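Local atomic coordinates of lysine-sensitive aspartokinase 3 (Escherichia coli, PDB entry 2J0W), a protein that catalyses the ATP-dependent phosphorylation of L-aspartate to 4-phospho-L-aspartate, the first step of lysine biosynthesis, and is feedback-inhibited by lysine. Residues A[411-416]-A[436-441]; A[44-49]-A[196-201]. All blocks are in the same frame, centred on the assembly; numbering follows the deposited sequence.

Contact 1 belongs to the regulatory, ACT-domain part of the chain and contact 2 to the catalytic amino acid kinase domain; their centres lie 31 Å apart, their nearest atoms about 17 Å, and they share no helix or strand. Each sets a loop against a helix, but the chemistry differs. In 411-416/436-441 a buried phenylalanine packs on a buried valine, an exposed glutamine sets its amide at the ring edge, and no hydrogen bond crosses. In 44-49/196-201, partly buried, one arginine donates a hydrogen bond to an asparagine while both segments also grip the substrate aspartate. The first is chiefly apolar packing away from the substrate and lysine sites; the second is part of the active site.

Contact 1: A[411-416]-A[436-441]; sequences EPFNIR and AEQVVQ
Phe413 and Val439 mark the closest backbone approach, with CA of Phe413 8.4 Å from CA of Val439, a spacing that leaves the contact to side chains. Residues 411-416 run without regular secondary structure, whereas 436-441 form the first turns of a helix, seen in the bonds from Val440 N to Ala436 O and from Gln441 N to Glu437 O. The CB of Phe413 points toward this helix. With CG anti to its own carbonyl carbon (chi1 -53°), the phenyl ring extends to the helix surface.

Over one face of the ring sits a single methyl, CG2 of Val439, 3.8 Å from the centroid of the Phe413 ring and 22° off the ring normal, which meets the definition of a CH-pi contact. The methyl is displaced toward the rim: its closest atom is CE1 of Phe413, 3.5 Å from CG2 of Val439. Pro412 CG lies over the opposite face, so the ring is sandwiched between its own neighbour and the helix. At the edge, the extended Gln438 brings its amide up to CE2 and CZ, with NE2 of Gln438 3.7 Å from CE2 of Phe413. Ring and amide planes stand 84° apart.

This is packing within an ACT domain, in the part of the chain required for homodimerization: the C-terminal helix 436-448 meets the loop leading from helix 402-407 into strand 417-420. Farther along that loop, Ile415 rests on Phe429 of strand 426-432, and Arg416 forms a salt bridge with Glu383 and a hydrogen bond to Gly421 O of the second subunit.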
loop_
_atom_site.group_PDB
_atom_site.type_symbol
_atom_site.label_atom_id
_atom_site.label_comp_id
_atom_site.label_asym_id
_atom_site.label_seq_id
_atom_site.Cartn_x
_atom_site.Cartn_y
_atom_site.Cartn_z
ATOM N N GLU A 411 10.166 7.688 19.627
ATOM C CA GLU A 411 9.515 8.968 19.886
ATOM C C GLU A 411 10.297 10.131 19.305
ATOM O O GLU A 411 9.740 10.980 18.611
ATOM C CB GLU A 411 9.326 9.181 21.388
ATOM C CG GLU A 411 8.945 10.604 21.768
ATOM C CD GLU A 411 8.715 10.767 23.250
ATOM O OE1 GLU A 411 9.261 9.955 24.031
ATOM O OE2 GLU A 411 8.000 11.715 23.634
ATOM N N PRO A 412 11.605 10.183 19.582
ATOM C CA PRO A 412 12.480 11.249 19.088
ATOM C C PRO A 412 12.707 11.319 17.566
ATOM O O PRO A 412 13.441 12.192 17.092
ATOM C CB PRO A 412 13.779 10.988 19.851
ATOM C CG PRO A 412 13.772 9.490 20.008
ATOM C CD PRO A 412 12.356 9.250 20.443
ATOM N N PHE A 413 12.070 10.429 16.806
ATOM C CA PHE A 413 12.271 10.400 15.358
ATOM C C PHE A 413 11.093 10.713 14.447
ATOM O O PHE A 413 9.957 10.862 14.887
ATOM C CB PHE A 413 12.825 9.040 14.954
ATOM C CG PHE A 413 14.045 8.639 15.712
ATOM C CD1 PHE A 413 14.048 7.472 16.469
ATOM C CD2 PHE A 413 15.199 9.412 15.661
ATOM C CE1 PHE A 413 15.184 7.075 17.164
ATOM C CE2 PHE A 413 16.342 9.023 16.354
ATOM C CZ PHE A 413 16.332 7.847 17.108
ATOM N N ASN A 414 11.387 10.804 13.155
ATOM C CA ASN A 414 10.353 11.071 12.175
ATOM C C ASN A 414 10.077 9.819 11.373
ATOM O O ASN A 414 10.883 9.418 10.545
ATOM C CB ASN A 414 10.774 12.177 11.210
ATOM C CG ASN A 414 9.818 12.307 10.031
ATOM O OD1 ASN A 414 8.663 12.707 10.188
ATOM N ND2 ASN A 414 10.294 11.949 8.846
ATOM N N ILE A 415 8.951 9.179 11.619
ATOM C CA ILE A 415 8.640 8.012 10.832
ATOM C C ILE A 415 7.928 8.569 9.613
ATOM O O ILE A 415 6.939 9.290 9.742
ATOM C CB ILE A 415 7.780 7.072 11.622
ATOM C CG1 ILE A 415 8.534 6.767 12.915
ATOM C CG2 ILE A 415 7.482 5.813 10.802
ATOM C CD1 ILE A 415 7.991 5.653 13.721
ATOM N N ARG A 416 8.457 8.255 8.432
ATOM C CA ARG A 416 7.922 8.767 7.175
ATOM C C ARG A 416 6.938 7.865 6.450
ATOM O O ARG A 416 6.107 8.331 5.655
ATOM C CB ARG A 416 9.078 9.074 6.226
ATOM C CG ARG A 416 8.638 9.577 4.860
ATOM C CD ARG A 416 8.065 10.982 4.935
ATOM N NE ARG A 416 7.656 11.459 3.615
ATOM C CZ ARG A 416 6.484 11.188 3.045
ATOM N NH1 ARG A 416 5.589 10.445 3.683
ATOM N NH2 ARG A 416 6.218 11.640 1.827
ATOM N N ALA A 436 19.043 6.498 10.815
ATOM C CA ALA A 436 18.913 5.072 10.541
ATOM C C ALA A 436 19.475 4.092 11.576
ATOM O O ALA A 436 18.725 3.328 12.187
ATOM C CB ALA A 436 19.506 4.766 9.172
ATOM N N GLU A 437 20.787 4.098 11.774
ATOM C CA GLU A 437 21.391 3.161 12.714
ATOM C C GLU A 437 20.983 3.335 14.176
ATOM O O GLU A 437 20.753 2.339 14.871
ATOM C CB GLU A 437 22.914 3.190 12.575
ATOM C CG GLU A 437 23.389 2.800 11.190
ATOM C CD GLU A 437 24.886 2.629 11.103
ATOM O OE1 GLU A 437 25.620 3.462 11.677
ATOM O OE2 GLU A 437 25.335 1.670 10.445
ATOM N N GLN A 438 20.887 4.577 14.650
ATOM C CA GLN A 438 20.491 4.804 16.039
ATOM C C GLN A 438 19.125 4.144 16.305
ATOM O O GLN A 438 18.854 3.662 17.412
ATOM C CB GLN A 438 20.426 6.302 16.357
ATOM C CG GLN A 438 20.252 6.571 17.846
ATOM C CD GLN A 438 19.934 8.022 18.172
ATOM O OE1 GLN A 438 19.714 8.374 19.333
ATOM N NE2 GLN A 438 19.901 8.867 17.153
ATOM N N VAL A 439 18.273 4.115 15.284
ATOM C CA VAL A 439 16.969 3.488 15.406
ATOM C C VAL A 439 17.161 1.976 15.531
ATOM O O VAL A 439 16.623 1.347 16.439
ATOM C CB VAL A 439 16.091 3.799 14.172
ATOM C CG1 VAL A 439 14.820 2.954 14.193
ATOM C CG2 VAL A 439 15.735 5.275 14.157
ATOM N N VAL A 440 17.939 1.400 14.622
ATOM C CA VAL A 440 18.193 -0.037 14.643
ATOM C C VAL A 440 18.705 -0.474 16.007
ATOM O O VAL A 440 18.357 -1.545 16.517
ATOM C CB VAL A 440 19.231 -0.416 13.591
ATOM C CG1 VAL A 440 19.526 -1.901 13.653
ATOM C CG2 VAL A 440 18.714 -0.022 12.229
ATOM N N GLN A 441 19.540 0.374 16.594
ATOM C CA GLN A 441 20.111 0.097 17.898
ATOM C C GLN A 441 19.023 0.198 18.960
ATOM O O GLN A 441 18.797 -0.748 19.716
ATOM C CB GLN A 441 21.239 1.094 18.182
ATOM C CG GLN A 441 22.491 0.867 17.335
ATOM C CD GLN A 441 23.292 2.141 17.108
ATOM O OE1 GLN A 441 24.388 2.102 16.552
ATOM N NE2 GLN A 441 22.743 3.278 17.528
#

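Contact 2: A[44-49]-A[196-201]; sequences ITNLLV and LGRGGS. With ASP (aspartic acid), chain B.
Arg198 reaches from its loop to Thr45 and Asn46 on helix 44-51, passing the carboxylate of the bound aspartate on the way. From CB the chain leaves with CG anti to the carbonyl carbon, then bends at chi2 and chi3, which turns it back so that NE faces the substrate's OXT; CB and CD stay too far from that oxygen for more than loose contact. NE makes the first polar contact, a nearly straight hydrogen bond of 2.8 Å from Arg198 NE to OXT of the aspartate. At CZ the guanidinium presents one face to Thr45, whose CG2 lies 3.3 Å above the plane of the Arg198 group. NH1 of Arg198 lies 3.7 Å from Asn46 OD1, long for a hydrogen bond, and more loosely beside CG2 of Val49. NH2 divides its hydrogens: one goes to Asn46, 3.1 Å from NH2 of Arg198 to OD1 and 173° at the hydrogen. OD1 lies in the guanidinium plane, whereas NH2 stands 34° off the carbonyl plane of Asn46. Toward the substrate NH2 bonds OXT, and O weakly.

Cutting the side chain back to an alanine is likely to leave the alpha-carboxylate without its guanidinium partner and Asn46 OD1 without this N-H.

Other groups share the carboxylate and hold the rest of the ligand. Gly199 N is a further donor to OXT. Thr45 OG1 accepts a hydrogen bond from the aspartate amino group, 3.0 Å from ligand N to OG1 of Thr45, and Glu119 OE2 also bonds the ligand. Ser201 N, at the start of helix 200-211, donates to the ligand's side-chain oxygen OD2. Gly197 to Gly200 form a type II turn, with Gly199 at positive phi. Helix and glycine-rich turn thus make up much of the aspartate site of an amino acid kinase domain.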
loop_
_atom_site.group_PDB
_atom_site.type_symbol
_atom_site.label_atom_id
_atom_site.label_comp_id
_atom_site.label_asym_id
_atom_site.label_seq_id
_atom_site.Cartn_x
_atom_site.Cartn_y
_atom_site.Cartn_z
ATOM N N ILE A 44 38.600 -6.488 -5.647
ATOM C CA ILE A 44 38.670 -6.619 -7.094
ATOM C C ILE A 44 37.455 -6.053 -7.824
ATOM O O ILE A 44 37.592 -5.182 -8.682
ATOM C CB ILE A 44 38.883 -8.101 -7.522
ATOM C CG1 ILE A 44 40.294 -8.543 -7.141
ATOM C CG2 ILE A 44 38.736 -8.256 -9.031
ATOM C CD1 ILE A 44 41.395 -7.687 -7.789
ATOM N N THR A 45 36.264 -6.525 -7.480
ATOM C CA THR A 45 35.066 -6.054 -8.161
ATOM C C THR A 45 34.894 -4.542 -8.124
ATOM O O THR A 45 34.533 -3.949 -9.142
ATOM C CB THR A 45 33.798 -6.759 -7.620
ATOM O OG1 THR A 45 33.876 -8.158 -7.931
ATOM C CG2 THR A 45 32.532 -6.187 -8.271
ATOM N N ASN A 46 35.147 -3.912 -6.975
ATOM C CA ASN A 46 35.014 -2.452 -6.893
ATOM C C ASN A 46 36.055 -1.789 -7.809
ATOM O O ASN A 46 35.764 -0.811 -8.500
ATOM C CB ASN A 46 35.223 -1.923 -5.467
ATOM C CG ASN A 46 34.187 -2.442 -4.474
ATOM O OD1 ASN A 46 33.021 -2.676 -4.809
ATOM N ND2 ASN A 46 34.616 -2.601 -3.229
ATOM N N LEU A 47 37.271 -2.312 -7.811
ATOM C CA LEU A 47 38.291 -1.727 -8.667
ATOM C C LEU A 47 37.814 -1.837 -10.112
ATOM O O LEU A 47 37.761 -0.835 -10.843
ATOM C CB LEU A 47 39.631 -2.446 -8.468
ATOM C CG LEU A 47 40.325 -2.018 -7.165
ATOM C CD1 LEU A 47 41.551 -2.889 -6.870
ATOM C CD2 LEU A 47 40.719 -0.546 -7.288
ATOM N N LEU A 48 37.431 -3.053 -10.495
ATOM C CA LEU A 48 36.943 -3.341 -11.841
ATOM C C LEU A 48 35.758 -2.475 -12.237
ATOM O O LEU A 48 35.662 -2.038 -13.385
ATOM C CB LEU A 48 36.564 -4.816 -11.961
ATOM C CG LEU A 48 37.783 -5.739 -12.000
ATOM C CD1 LEU A 48 37.340 -7.179 -12.084
ATOM C CD2 LEU A 48 38.661 -5.378 -13.206
ATOM N N VAL A 49 34.862 -2.214 -11.293
ATOM C CA VAL A 49 33.707 -1.384 -11.590
ATOM C C VAL A 49 34.143 0.070 -11.794
ATOM O O VAL A 49 33.626 0.768 -12.667
ATOM C CB VAL A 49 32.656 -1.476 -10.458
ATOM C CG1 VAL A 49 31.661 -0.317 -10.556
ATOM C CG2 VAL A 49 31.921 -2.809 -10.554
ATOM N N LEU A 196 24.918 -11.200 -12.461
ATOM C CA LEU A 196 23.623 -11.268 -11.774
ATOM C C LEU A 196 23.347 -10.089 -10.833
ATOM O O LEU A 196 22.268 -10.002 -10.248
ATOM C CB LEU A 196 23.530 -12.576 -10.987
ATOM C CG LEU A 196 23.831 -13.815 -11.837
ATOM C CD1 LEU A 196 24.296 -14.964 -10.950
ATOM C CD2 LEU A 196 22.593 -14.196 -12.661
ATOM N N GLY A 197 24.303 -9.175 -10.694
ATOM C CA GLY A 197 24.091 -8.050 -9.798
ATOM C C GLY A 197 24.932 -8.241 -8.549
ATOM O O GLY A 197 25.206 -9.382 -8.162
ATOM N N ARG A 198 25.347 -7.139 -7.920
ATOM C CA ARG A 198 26.188 -7.209 -6.729
ATOM C C ARG A 198 25.735 -8.301 -5.758
ATOM O O ARG A 198 24.535 -8.488 -5.541
ATOM C CB ARG A 198 26.194 -5.861 -6.009
ATOM C CG ARG A 198 26.654 -4.686 -6.867
ATOM C CD ARG A 198 27.932 -5.005 -7.640
ATOM N NE ARG A 198 29.060 -5.333 -6.770
ATOM C CZ ARG A 198 29.995 -4.467 -6.380
ATOM N NH1 ARG A 198 29.942 -3.203 -6.785
ATOM N NH2 ARG A 198 30.985 -4.868 -5.584
ATOM N N GLY A 199 26.699 -9.022 -5.183
ATOM C CA GLY A 199 26.377 -10.072 -4.235
ATOM C C GLY A 199 25.804 -11.313 -4.883
ATOM O O GLY A 199 25.416 -12.268 -4.208
ATOM N N GLY A 200 25.773 -11.295 -6.207
ATOM C CA GLY A 200 25.225 -12.392 -6.979
ATOM C C GLY A 200 25.908 -13.730 -6.833
ATOM O O GLY A 200 25.376 -14.754 -7.288
ATOM N N SER A 201 27.082 -13.754 -6.223
ATOM C CA SER A 201 27.742 -15.043 -6.063
ATOM C C SER A 201 26.928 -15.974 -5.158
ATOM O O SER A 201 27.058 -17.189 -5.267
ATOM C CB SER A 201 29.160 -14.874 -5.505
ATOM O OG SER A 201 30.022 -14.311 -6.482
HETATM N N ASP B . 31.990 -10.310 -6.982
HETATM C CA ASP B . 30.673 -9.677 -6.976
HETATM C C ASP B . 30.769 -8.461 -6.029
HETATM O O ASP B . 31.903 -8.129 -5.603
HETATM C CB ASP B . 29.595 -10.720 -6.547
HETATM C CG ASP B . 29.647 -11.225 -5.088
HETATM O OD1 ASP B . 30.549 -10.763 -4.321
HETATM O OD2 ASP B . 28.785 -12.093 -4.698
HETATM O OXT ASP B . 29.689 -7.868 -5.689
#